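Local atomic coordinates of transcriptional regulator, LysR family (Vibrio cholerae, PDB entry 3SZP), a protein that activates virulence genes in Vibrio cholerae as a LysR-type transcriptional regulator, probably by sequence-specific binding to DNA. Residues 63-66 against 67-71; 44-47 against 48-51; 15-18 against 19-22; 29-32 against 33-36; 268-271 against 272-275. All coordinates share one frame; numbering follows the deposited sequence.

Along the chain the contacts come in the order contact 3, contact 4, contact 2, contact 1, contact 5. The first three lie in the winged helix-turn-helix domain. Contact 3 opens helix 18-25, contact 4 spans two turns of helix 29-43, and contact 2 leads into strand 48-51. Their centres are 11 to 15 Å apart, and Tyr18, Ile36 and Leu48 pack together between them. Contact 1 lies on the long helix 59-83 and joins this group through Phe64, which packs on Leu45 and Leu47 of contact 2. Contact 5 belongs to the LysR substrate-binding domain, its centre about 33 Å from that of contact 1. The set thus samples both parts of the regulator.

Contact 1 of 5, residues 63-66 against 67-71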
loop_
_atom_site.group_PDB
_atom_site.type_symbol
_atom_site.label_atom_id
_atom_site.label_comp_id
_atom_site.label_asym_id
_atom_site.label_seq_id
_atom_site.Cartn_x
_atom_site.Cartn_y
_atom_site.Cartn_z
ATOM N N ARG A 63 15.849 5.922 -16.154
ATOM C CA ARG A 63 16.660 6.483 -17.223
ATOM C C ARG A 63 16.367 7.985 -17.431
ATOM O O ARG A 63 17.287 8.787 -17.600
ATOM C CB ARG A 63 16.405 5.692 -18.512
ATOM C CG ARG A 63 17.202 6.138 -19.711
ATOM C CD ARG A 63 18.626 5.605 -19.668
ATOM N NE ARG A 63 19.400 6.173 -20.763
ATOM C CZ ARG A 63 19.460 5.654 -21.987
ATOM N NH1 ARG A 63 18.804 4.527 -22.285
ATOM N NH2 ARG A 63 20.194 6.263 -22.919
ATOM N N PHE A 64 15.092 8.362 -17.411
ATOM C CA PHE A 64 14.725 9.772 -17.575
ATOM C C PHE A 64 15.244 10.643 -16.427
ATOM O O PHE A 64 15.802 11.721 -16.660
ATOM C CB PHE A 64 13.214 9.949 -17.758
ATOM C CG PHE A 64 12.749 9.759 -19.182
ATOM C CD1 PHE A 64 12.787 10.824 -20.082
ATOM C CD2 PHE A 64 12.290 8.524 -19.620
ATOM C CE1 PHE A 64 12.361 10.675 -21.389
ATOM C CE2 PHE A 64 11.861 8.352 -20.923
ATOM C CZ PHE A 64 11.903 9.442 -21.821
ATOM N N TYR A 65 15.089 10.171 -15.201
ATOM C CA TYR A 65 15.540 10.927 -14.041
ATOM C C TYR A 65 17.047 11.146 -14.071
ATOM O O TYR A 65 17.514 12.280 -14.001
ATOM C CB TYR A 65 15.144 10.221 -12.744
ATOM C CG TYR A 65 15.656 10.913 -11.500
ATOM C CD1 TYR A 65 15.172 12.164 -11.122
ATOM C CD2 TYR A 65 16.625 10.317 -10.703
ATOM C CE1 TYR A 65 15.640 12.800 -9.979
ATOM C CE2 TYR A 65 17.100 10.945 -9.551
ATOM C CZ TYR A 65 16.606 12.189 -9.197
ATOM O OH TYR A 65 17.076 12.813 -8.053
ATOM N N LYS A 66 17.805 10.060 -14.171
ATOM C CA LYS A 66 19.260 10.136 -14.151
ATOM C C LYS A 66 19.795 11.031 -15.271
ATOM O O LYS A 66 20.601 11.910 -15.021
ATOM C CB LYS A 66 19.874 8.730 -14.231
ATOM C CG LYS A 66 21.378 8.664 -13.945
ATOM C CD LYS A 66 21.722 9.375 -12.619
ATOM C CE LYS A 66 23.090 8.944 -12.043
ATOM N NZ LYS A 66 24.249 9.169 -12.972
ATOM N N ASP A 67 19.322 10.815 -16.494
ATOM C CA ASP A 67 19.860 11.481 -17.681
ATOM C C ASP A 67 19.439 12.938 -17.841
ATOM O O ASP A 67 20.274 13.795 -18.115
ATOM C CB ASP A 67 19.489 10.708 -18.952
ATOM C CG ASP A 67 20.336 9.465 -19.140
ATOM O OD1 ASP A 67 20.934 9.029 -18.139
ATOM O OD2 ASP A 67 20.409 8.929 -20.274
ATOM N N CYS A 68 18.146 13.208 -17.691
ATOM C CA CYS A 68 17.608 14.542 -17.918
ATOM C C CYS A 68 17.789 15.505 -16.753
ATOM O O CYS A 68 17.833 16.718 -16.961
ATOM C CB CYS A 68 16.122 14.469 -18.249
ATOM S SG CYS A 68 15.770 13.595 -19.757
ATOM N N SER A 69 17.860 14.977 -15.537
ATOM C CA SER A 69 17.948 15.824 -14.348
ATOM C C SER A 69 18.992 16.936 -14.431
ATOM O O SER A 69 18.672 18.096 -14.199
ATOM C CB SER A 69 18.198 14.984 -13.103
ATOM O OG SER A 69 16.989 14.430 -12.652
ATOM N N PRO A 70 20.249 16.578 -14.746
ATOM C CA PRO A 70 21.331 17.569 -14.763
ATOM C C PRO A 70 20.987 18.798 -15.599
ATOM O O PRO A 70 21.177 19.921 -15.130
ATOM C CB PRO A 70 22.497 16.801 -15.392
ATOM C CG PRO A 70 22.224 15.375 -15.046
ATOM C CD PRO A 70 20.735 15.220 -15.048
ATOM N N LEU A 71 20.495 18.581 -16.816
ATOM C CA LEU A 71 20.074 19.666 -17.693
ATOM C C LEU A 71 18.917 20.474 -17.104
ATOM O O LEU A 71 18.867 21.690 -17.261
ATOM C CB LEU A 71 19.672 19.130 -19.065
ATOM C CG LEU A 71 20.784 18.523 -19.922
ATOM C CD1 LEU A 71 20.227 18.051 -21.258
ATOM C CD2 LEU A 71 21.898 19.524 -20.125
#
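Tyr65 O takes two hydrogen bonds from Ser69, one turn further along helix 59-83. The hydroxyl OG of Ser69 donates to Tyr65 O at 2.6 Å. The backbone N of Ser69 donates to the same Tyr65 O at 3.1 Å. The two donors come from opposite faces of the carbonyl plane. The hydroxyl can fold back because Ser69 OG stands beside its own backbone N (chi1 -81°). Ser69 OG also lies 3.3 Å from CD1 of the Tyr65 ring.

Arg63 and Asp67 form a salt bridge along the helix. Arg63 NE donates to Asp67 OD2 at 3.0 Å, with an N-H...O angle of 162°. The carboxylate oxygen sits at the edge of the guanidinium, near its plane. The arginine meets that oxygen from above the carboxylate plane, and the two planes stand 75° apart. Arg63 NH1 makes a salt bridge of its own with Glu85 of the second subunit, the stronger polar partner.

Asp67 N donates to Arg63 O, and Cys68 N to Phe64 O. The Cys68 sulfur lies obliquely beside the Phe64 ring, SG to Phe64 CD1 4.1 Å. Pro70 has no N-H to give to Lys66 O. Its CD sits 3.3 Å from Lys66 O instead, where the helix is kinked. The chemistry implies that the guanidinium is shared between an acid in its own helix and one across the subunit interface.

Contact 2 of 5, residues 44-47 against 48-51; sequences NLRL and LNRH
Asn49 OD1 is gripped by two nitrogens of Arg46. Arg46 NE donates to Asn49 OD1 at 2.9 Å with an N-H...O angle of 155°. NH2 of Arg46 donates to the same Asn49 OD1 at 3.2 Å and is less straight. This second donor lies in the carbonyl plane, on a lone pair. The guanidinium is thus held side-on, with OD1 at its edge. The guanidinium and amide planes are 40° apart.

The arginine gets there by an extended chain. Its CG stands opposite the backbone N (chi1 -173°), and the chain runs straight from CG to NE. One face of the guanidinium lies over Leu48 O, which is offset toward the rim. Beyond it, Arg46 NH1 is 4.3 Å from Arg50 NH2. A water to one side bonds weakly to both groups. Arg50 is poorly ordered, and this part is less certain.

Leu47 and Leu48 turn inward, onto Phe9 of helix 3-15. Leu48 also packs on Ile36 of helix 29-43 and on Leu55 and Leu57 of strand 54-57. Glu40 of helix 29-43 accepts from both leucine N-H groups. The segment thus joins helix 29-43 to the two-stranded wing.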
loop_
_atom_site.group_PDB
_atom_site.type_symbol
_atom_site.label_atom_id
_atom_site.label_comp_id
_atom_site.label_asym_id
_atom_site.label_seq_id
_atom_site.Cartn_x
_atom_site.Cartn_y
_atom_site.Cartn_z
ATOM N N ASN A 44 4.421 7.500 -24.375
ATOM C CA ASN A 44 3.962 6.118 -24.389
ATOM C C ASN A 44 4.848 5.257 -23.519
ATOM O O ASN A 44 5.232 4.171 -23.909
ATOM C CB ASN A 44 3.941 5.584 -25.815
ATOM C CG ASN A 44 2.852 6.219 -26.639
ATOM O OD1 ASN A 44 1.737 6.424 -26.156
ATOM N ND2 ASN A 44 3.165 6.549 -27.883
ATOM N N LEU A 45 5.189 5.775 -22.347
ATOM C CA LEU A 45 6.044 5.071 -21.402
ATOM C C LEU A 45 5.575 5.298 -19.983
ATOM O O LEU A 45 5.329 6.431 -19.584
ATOM C CB LEU A 45 7.490 5.547 -21.512
ATOM C CG LEU A 45 8.309 5.027 -22.687
ATOM C CD1 LEU A 45 9.656 5.746 -22.729
ATOM C CD2 LEU A 45 8.500 3.530 -22.594
ATOM N N ARG A 46 5.464 4.223 -19.220
ATOM C CA ARG A 46 5.204 4.325 -17.794
ATOM C C ARG A 46 6.513 4.710 -17.121
ATOM O O ARG A 46 7.534 4.065 -17.319
ATOM C CB ARG A 46 4.687 2.984 -17.258
ATOM C CG ARG A 46 4.206 2.973 -15.809
ATOM C CD ARG A 46 3.624 1.587 -15.481
ATOM N NE ARG A 46 3.279 1.438 -14.075
ATOM C CZ ARG A 46 2.143 1.869 -13.515
ATOM N NH1 ARG A 46 1.215 2.490 -14.245
ATOM N NH2 ARG A 46 1.932 1.676 -12.215
ATOM N N LEU A 47 6.479 5.768 -16.327
ATOM C CA LEU A 47 7.685 6.278 -15.665
ATOM C C LEU A 47 7.755 5.951 -14.175
ATOM O O LEU A 47 8.841 5.806 -13.632
ATOM C CB LEU A 47 7.814 7.795 -15.842
ATOM C CG LEU A 47 8.047 8.275 -17.272
ATOM C CD1 LEU A 47 8.097 9.781 -17.283
ATOM C CD2 LEU A 47 9.335 7.686 -17.862
ATOM N N LEU A 48 6.599 5.868 -13.522
ATOM C CA LEU A 48 6.514 5.723 -12.071
ATOM C C LEU A 48 5.551 4.624 -11.709
ATOM O O LEU A 48 4.529 4.441 -12.364
ATOM C CB LEU A 48 5.958 6.994 -11.429
ATOM C CG LEU A 48 6.775 8.277 -11.484
ATOM C CD1 LEU A 48 5.953 9.459 -10.983
ATOM C CD2 LEU A 48 8.035 8.102 -10.648
ATOM N N ASN A 49 5.871 3.915 -10.635
ATOM C CA ASN A 49 4.923 3.029 -9.997
ATOM C C ASN A 49 4.390 3.655 -8.712
ATOM O O ASN A 49 5.134 4.289 -7.957
ATOM C CB ASN A 49 5.574 1.675 -9.703
ATOM C CG ASN A 49 5.844 0.871 -10.964
ATOM O OD1 ASN A 49 4.958 0.698 -11.812
ATOM N ND2 ASN A 49 7.076 0.381 -11.101
ATOM N N ARG A 50 3.094 3.487 -8.482
ATOM C CA ARG A 50 2.473 3.937 -7.246
ATOM C C ARG A 50 1.801 2.761 -6.559
ATOM O O ARG A 50 0.692 2.368 -6.917
ATOM C CB ARG A 50 1.453 5.043 -7.520
ATOM C CG ARG A 50 2.062 6.414 -7.776
ATOM C CD ARG A 50 1.219 7.204 -8.767
ATOM N NE ARG A 50 1.196 6.555 -10.076
ATOM C CZ ARG A 50 0.400 6.913 -11.078
ATOM N NH1 ARG A 50 -0.450 7.921 -10.926
ATOM N NH2 ARG A 50 0.453 6.260 -12.231
ATOM N N HIS A 51 2.493 2.181 -5.588
ATOM C CA HIS A 51 1.904 1.157 -4.746
ATOM C C HIS A 51 1.913 1.673 -3.311
ATOM O O HIS A 51 2.899 2.276 -2.873
ATOM C CB HIS A 51 2.687 -0.155 -4.872
ATOM C CG HIS A 51 2.141 -1.273 -4.039
ATOM N ND1 HIS A 51 2.873 -1.883 -3.041
ATOM C CD2 HIS A 51 0.939 -1.897 -4.054
ATOM C CE1 HIS A 51 2.146 -2.831 -2.478
ATOM N NE2 HIS A 51 0.967 -2.862 -3.075
HETATM O O HOH W 1 -0.929 4.959 -14.732
#

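Contact 3 of 5, residues 15-18 against 19-22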
loop_
_atom_site.group_PDB
_atom_site.type_symbol
_atom_site.label_atom_id
_atom_site.label_comp_id
_atom_site.label_asym_id
_atom_site.label_seq_id
_atom_site.Cartn_x
_atom_site.Cartn_y
_atom_site.Cartn_z
ATOM N N ASN A 15 11.273 14.718 -4.163
ATOM C CA ASN A 15 10.491 14.802 -2.932
ATOM C C ASN A 15 10.014 13.435 -2.434
ATOM O O ASN A 15 9.869 13.211 -1.228
ATOM C CB ASN A 15 9.313 15.761 -3.108
ATOM C CG ASN A 15 9.761 17.189 -3.368
ATOM O OD1 ASN A 15 10.386 17.822 -2.513
ATOM N ND2 ASN A 15 9.431 17.709 -4.541
ATOM N N GLY A 16 9.762 12.529 -3.370
ATOM C CA GLY A 16 9.422 11.165 -3.023
ATOM C C GLY A 16 7.938 10.851 -2.908
ATOM O O GLY A 16 7.579 9.706 -2.614
ATOM N N SER A 17 7.087 11.853 -3.120
ATOM C CA SER A 17 5.641 11.647 -3.150
ATOM C C SER A 17 4.907 12.828 -3.797
ATOM O O SER A 17 5.469 13.922 -3.935
ATOM C CB SER A 17 5.093 11.414 -1.740
ATOM O OG SER A 17 4.943 12.632 -1.034
ATOM N N TYR A 18 3.653 12.605 -4.184
ATOM C CA TYR A 18 2.855 13.657 -4.800
ATOM C C TYR A 18 2.457 14.702 -3.772
ATOM O O TYR A 18 2.485 15.896 -4.058
ATOM C CB TYR A 18 1.595 13.096 -5.457
ATOM C CG TYR A 18 1.806 12.368 -6.769
ATOM C CD1 TYR A 18 3.035 12.360 -7.398
ATOM C CD2 TYR A 18 0.756 11.691 -7.377
ATOM C CE1 TYR A 18 3.213 11.689 -8.599
ATOM C CE2 TYR A 18 0.921 11.017 -8.571
ATOM C CZ TYR A 18 2.151 11.016 -9.181
ATOM O OH TYR A 18 2.323 10.341 -10.378
ATOM N N THR A 19 2.063 14.246 -2.583
ATOM C CA THR A 19 1.674 15.139 -1.497
ATOM C C THR A 19 2.854 16.021 -1.083
ATOM O O THR A 19 2.713 17.229 -0.898
ATOM C CB THR A 19 1.143 14.358 -0.262
ATOM O OG1 THR A 19 -0.196 13.887 -0.508
ATOM C CG2 THR A 19 1.140 15.246 0.984
ATOM N N SER A 20 4.019 15.409 -0.935
ATOM C CA SER A 20 5.214 16.151 -0.593
ATOM C C SER A 20 5.489 17.190 -1.676
ATOM O O SER A 20 5.812 18.338 -1.395
ATOM C CB SER A 20 6.404 15.204 -0.463
ATOM O OG SER A 20 7.615 15.940 -0.419
ATOM N N THR A 21 5.336 16.774 -2.922
ATOM C CA THR A 21 5.552 17.671 -4.048
ATOM C C THR A 21 4.495 18.772 -4.105
ATOM O O THR A 21 4.808 19.940 -4.360
ATOM C CB THR A 21 5.630 16.889 -5.375
ATOM O OG1 THR A 21 6.695 15.927 -5.293
ATOM C CG2 THR A 21 5.887 17.833 -6.536
ATOM N N SER A 22 3.249 18.387 -3.852
ATOM C CA SER A 22 2.127 19.303 -3.839
ATOM C C SER A 22 2.395 20.425 -2.836
ATOM O O SER A 22 2.189 21.608 -3.131
ATOM C CB SER A 22 0.862 18.534 -3.459
ATOM O OG SER A 22 -0.276 19.369 -3.332
#
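The hydroxyl of Ser17 sits between its own backbone N and carbonyl carbon (chi1 80°), and this turns OG over the first turn of the helix that follows. There Ser17 OG accepts from Ser20 N at 2.9 Å, with an N-H...O angle of 156°. Ser17 OG also lies 3.0 Å from Ser20 CB. The bond satisfies a backbone N-H that has no earlier helical carbonyl to pair with.

Thr21 uses a different rotation. Its OG1 lies next to its own backbone N (chi1 -58°) and folds back toward the preceding turn. Thr21 OG1 donates to Ser17 O at 2.7 Å. Thr21 N donates to the same Ser17 O at 3.0 Å. The hydroxyl approaches tilted from the carbonyl plane, while the N-H comes from the opposite face. Ser17 therefore serves the helix start twice, as a side-chain acceptor and as a carbonyl that accepts two hydrogen bonds.

Asn15 comes across from the end of helix 3-15. Asn15 ND2 makes a weak bond to Thr21 OG1 at 3.4 Å. Asn15 CB touches Ser20 OG at 3.2 Å. The two side chains of Asn15 and Thr21 cross at about a right angle. The positive phi of Gly16 breaks helix 3-15 and lets the chain turn.

Tyr18 points its ring elsewhere, onto Ile32, Thr33 and Ile36 of helix 29-43. Thr21 packs on Leu8 and Val12 of helix 3-15. Ser17 is the N-cap of helix 18-25, and the tight turn between two helices is part of the winged helix-turn-helix domain of LysR regulators.

Contact 4 of 5, residues 29-32 against 33-36; sequences VATI and TRRI
Arg34 reaches back over Thr31, one turn earlier in helix 29-43. Arg34 CB lies 3.4 Å from Ala30 O and almost as near Thr31 O. A chi1 of -163° swings the chain to the carbonyl side, and a bend at chi3 (63°) then turns the guanidinium back along the helix. Arg34 CZ comes to 3.8 Å from Thr31 OG1. One face of the guanidinium covers Thr31 CA, which stands over its centre. At the tip, Arg34 NH2 is 3.1 Å from Thr31 OG1. Arg34 NH1 donates to a water. The same water is bonded to Thr31 OG1, and it bridges the two side chains.

Helix 29-43 is the third helix of the winged helix-turn-helix domain, following helix 18-25 in the chain. In this family such a helix is generally the one that reads DNA, so the exposed Arg34 is consistent with a place on the DNA-facing side.

Thr33 adds a second donor to a helical bond. Val29 O accepts from Thr33 N and also from Thr33 OG1, the hydroxyl at 3.2 Å. The hydroxyl comes from above the carbonyl plane, 48° out of it.

Ile32 and Ile36 form an apolar strip on the buried side. They lie side by side and point the same way, with Ile32 CG2 4.2 Å from Ile36 CG1. Ile32 also packs on Leu8 and Val12 of helix 3-15. Arg35 lays its CD against Thr31 CG2, and its NE forms a salt bridge with Asp5.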
loop_
_atom_site.group_PDB
_atom_site.type_symbol
_atom_site.label_atom_id
_atom_site.label_comp_id
_atom_site.label_asym_id
_atom_site.label_seq_id
_atom_site.Cartn_x
_atom_site.Cartn_y
_atom_site.Cartn_z
ATOM N N VAL A 29 -2.471 17.656 -5.678
ATOM C CA VAL A 29 -2.139 16.283 -6.032
ATOM C C VAL A 29 -2.861 15.849 -7.305
ATOM O O VAL A 29 -2.245 15.294 -8.199
ATOM C CB VAL A 29 -2.435 15.315 -4.870
ATOM C CG1 VAL A 29 -2.373 13.864 -5.341
ATOM C CG2 VAL A 29 -1.453 15.574 -3.723
ATOM N N ALA A 30 -4.158 16.120 -7.395
ATOM C CA ALA A 30 -4.928 15.675 -8.562
ATOM C C ALA A 30 -4.331 16.222 -9.856
ATOM O O ALA A 30 -4.276 15.529 -10.873
ATOM C CB ALA A 30 -6.405 16.071 -8.429
ATOM N N THR A 31 -3.884 17.473 -9.818
ATOM C CA THR A 31 -3.267 18.081 -10.992
ATOM C C THR A 31 -1.873 17.487 -11.286
ATOM O O THR A 31 -1.507 17.283 -12.443
ATOM C CB THR A 31 -3.211 19.628 -10.855
ATOM O OG1 THR A 31 -4.553 20.141 -10.810
ATOM C CG2 THR A 31 -2.457 20.262 -12.022
ATOM N N ILE A 32 -1.109 17.204 -10.231
ATOM C CA ILE A 32 0.161 16.501 -10.376
ATOM C C ILE A 32 -0.045 15.135 -11.028
ATOM O O ILE A 32 0.705 14.747 -11.926
ATOM C CB ILE A 32 0.885 16.276 -9.029
ATOM C CG1 ILE A 32 1.317 17.605 -8.411
ATOM C CG2 ILE A 32 2.102 15.327 -9.224
ATOM C CD1 ILE A 32 2.085 17.445 -7.080
ATOM N N THR A 33 -1.052 14.406 -10.563
ATOM C CA THR A 33 -1.353 13.099 -11.107
ATOM C C THR A 33 -1.698 13.195 -12.580
ATOM O O THR A 33 -1.272 12.370 -13.389
ATOM C CB THR A 33 -2.548 12.476 -10.387
ATOM O OG1 THR A 33 -2.187 12.204 -9.031
ATOM C CG2 THR A 33 -2.945 11.163 -11.064
ATOM N N ARG A 34 -2.487 14.205 -12.908
ATOM C CA ARG A 34 -2.961 14.408 -14.261
ATOM C C ARG A 34 -1.796 14.713 -15.185
ATOM O O ARG A 34 -1.744 14.235 -16.315
ATOM C CB ARG A 34 -3.943 15.578 -14.270
ATOM C CG ARG A 34 -4.825 15.685 -15.496
ATOM C CD ARG A 34 -6.084 16.521 -15.167
ATOM N NE ARG A 34 -5.772 17.910 -14.809
ATOM C CZ ARG A 34 -6.298 18.555 -13.768
ATOM N NH1 ARG A 34 -7.166 17.936 -12.960
ATOM N NH2 ARG A 34 -5.972 19.824 -13.531
ATOM N N ARG A 35 -0.861 15.510 -14.685
ATOM C CA ARG A 35 0.247 15.987 -15.491
ATOM C C ARG A 35 1.298 14.900 -15.686
ATOM O O ARG A 35 1.911 14.823 -16.744
ATOM C CB ARG A 35 0.840 17.295 -14.924
ATOM C CG ARG A 35 -0.095 18.515 -15.116
ATOM C CD ARG A 35 0.508 19.806 -14.576
ATOM N NE ARG A 35 1.874 19.966 -15.058
ATOM C CZ ARG A 35 2.788 20.764 -14.510
ATOM N NH1 ARG A 35 2.477 21.513 -13.450
ATOM N NH2 ARG A 35 4.018 20.794 -15.017
ATOM N N ILE A 36 1.483 14.041 -14.689
ATOM C CA ILE A 36 2.369 12.899 -14.865
ATOM C C ILE A 36 1.765 11.929 -15.880
ATOM O O ILE A 36 2.468 11.390 -16.720
ATOM C CB ILE A 36 2.621 12.155 -13.549
ATOM C CG1 ILE A 36 3.327 13.070 -12.545
ATOM C CG2 ILE A 36 3.463 10.916 -13.806
ATOM C CD1 ILE A 36 4.746 13.369 -12.943
HETATM O O HOH W 2 -6.971 19.243 -10.473
#

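Contact 5 of 5, residues 268-271 against 272-275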
loop_
_atom_site.group_PDB
_atom_site.type_symbol
_atom_site.label_atom_id
_atom_site.label_comp_id
_atom_site.label_asym_id
_atom_site.label_seq_id
_atom_site.Cartn_x
_atom_site.Cartn_y
_atom_site.Cartn_z
ATOM N N TYR A 268 16.093 36.666 7.756
ATOM C CA TYR A 268 16.462 36.929 6.370
ATOM C C TYR A 268 17.965 36.906 6.204
ATOM O O TYR A 268 18.705 37.045 7.172
ATOM C CB TYR A 268 15.941 38.290 5.921
ATOM C CG TYR A 268 16.312 39.432 6.849
ATOM C CD1 TYR A 268 15.601 39.662 8.019
ATOM C CD2 TYR A 268 17.370 40.277 6.551
ATOM C CE1 TYR A 268 15.926 40.703 8.865
ATOM C CE2 TYR A 268 17.707 41.322 7.392
ATOM C CZ TYR A 268 16.979 41.530 8.547
ATOM O OH TYR A 268 17.312 42.570 9.393
ATOM N N ASN A 269 18.413 36.726 4.966
ATOM C CA ASN A 269 19.822 36.855 4.632
ATOM C C ASN A 269 20.253 38.320 4.682
ATOM O O ASN A 269 19.481 39.212 4.321
ATOM C CB ASN A 269 20.083 36.266 3.252
ATOM C CG ASN A 269 20.066 34.747 3.253
ATOM O OD1 ASN A 269 21.121 34.112 3.301
ATOM N ND2 ASN A 269 18.865 34.155 3.203
ATOM N N HIS A 270 21.479 38.567 5.134
ATOM C CA HIS A 270 21.971 39.932 5.307
ATOM C C HIS A 270 21.595 40.810 4.124
ATOM O O HIS A 270 21.598 40.358 2.983
ATOM C CB HIS A 270 23.487 39.960 5.508
ATOM C CG HIS A 270 24.026 41.330 5.787
ATOM N ND1 HIS A 270 23.602 42.094 6.855
ATOM C CD2 HIS A 270 24.935 42.084 5.126
ATOM C CE1 HIS A 270 24.237 43.252 6.846
ATOM N NE2 HIS A 270 25.051 43.272 5.807
ATOM N N LYS A 271 21.271 42.067 4.395
ATOM C CA LYS A 271 20.770 42.945 3.344
ATOM C C LYS A 271 21.790 43.279 2.249
ATOM O O LYS A 271 21.408 43.740 1.173
ATOM C CB LYS A 271 20.142 44.217 3.931
ATOM C CG LYS A 271 18.724 43.995 4.482
ATOM C CD LYS A 271 17.943 45.303 4.627
ATOM C CE LYS A 271 18.414 46.120 5.818
ATOM N NZ LYS A 271 17.694 47.417 5.913
ATOM N N ASP A 272 23.073 43.034 2.508
ATOM C CA ASP A 272 24.101 43.283 1.496
ATOM C C ASP A 272 23.978 42.343 0.298
ATOM O O ASP A 272 24.493 42.629 -0.785
ATOM C CB ASP A 272 25.513 43.178 2.089
ATOM C CG ASP A 272 25.870 44.366 2.967
ATOM O OD1 ASP A 272 25.134 45.379 2.937
ATOM O OD2 ASP A 272 26.894 44.287 3.682
ATOM N N HIS A 273 23.297 41.219 0.501
ATOM C CA HIS A 273 23.151 40.205 -0.537
ATOM C C HIS A 273 21.706 40.157 -0.983
ATOM O O HIS A 273 21.235 39.157 -1.521
ATOM C CB HIS A 273 23.565 38.846 0.015
ATOM C CG HIS A 273 24.692 38.924 0.994
ATOM N ND1 HIS A 273 24.490 39.015 2.355
ATOM C CD2 HIS A 273 26.034 38.955 0.808
ATOM C CE1 HIS A 273 25.661 39.084 2.966
ATOM N NE2 HIS A 273 26.612 39.049 2.050
ATOM N N GLN A 274 21.009 41.262 -0.765
ATOM C CA GLN A 274 19.563 41.280 -0.877
ATOM C C GLN A 274 19.143 42.254 -1.974
ATOM O O GLN A 274 19.605 43.401 -2.011
ATOM C CB GLN A 274 18.969 41.679 0.475
ATOM C CG GLN A 274 17.626 41.066 0.800
ATOM C CD GLN A 274 17.662 39.551 0.917
ATOM O OE1 GLN A 274 17.529 38.840 -0.077
ATOM N NE2 GLN A 274 17.810 39.051 2.140
ATOM N N PRO A 275 18.282 41.793 -2.894
ATOM C CA PRO A 275 17.789 42.705 -3.931
ATOM C C PRO A 275 16.937 43.805 -3.306
ATOM O O PRO A 275 16.578 43.695 -2.132
ATOM C CB PRO A 275 16.926 41.793 -4.814
ATOM C CG PRO A 275 16.536 40.662 -3.937
ATOM C CD PRO A 275 17.706 40.442 -3.023
HETATM O O HOH W 3 16.942 35.745 2.748
#
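His270 and Gln274 bury the most surface here, with Lys271 next. His270 O accepts twice from His273. The backbone N of His273 donates to His270 O at 3.1 Å, with an N-H...O angle of 164°. The ring nitrogen ND1 of His273 donates to the same His270 O at 3.2 Å. Both donors come from one face of the carbonyl plane. The His270 ring swings out on a trans first torsion (chi1 -176°). This sets its edge beside Asp272, His270 NE2 to Asp272 OD2 3.0 Å. The ring and carboxylate planes are nearly perpendicular. The two histidine rings meet obliquely.

The segment is the connection from strand 262-268 to helix 276-287 in the LysR substrate-binding domain, and it includes a short 3-10 turn at Lys271 and Asp272.

Gln274 is buried and folds back toward the strand end. Its chain bends at chi2 (63°), which brings Gln274 NE2 to Asn269 O at 2.8 Å in a weak, bent bond. A water bonded to Asn269 N and ND2 also accepts weakly from Gln274 NE2. Gln274 N donates to Lys271 O at 3.2 Å. The Lys271 side chain packs on Ile282, and its NZ forms a salt bridge with Asp283 of helix 276-287.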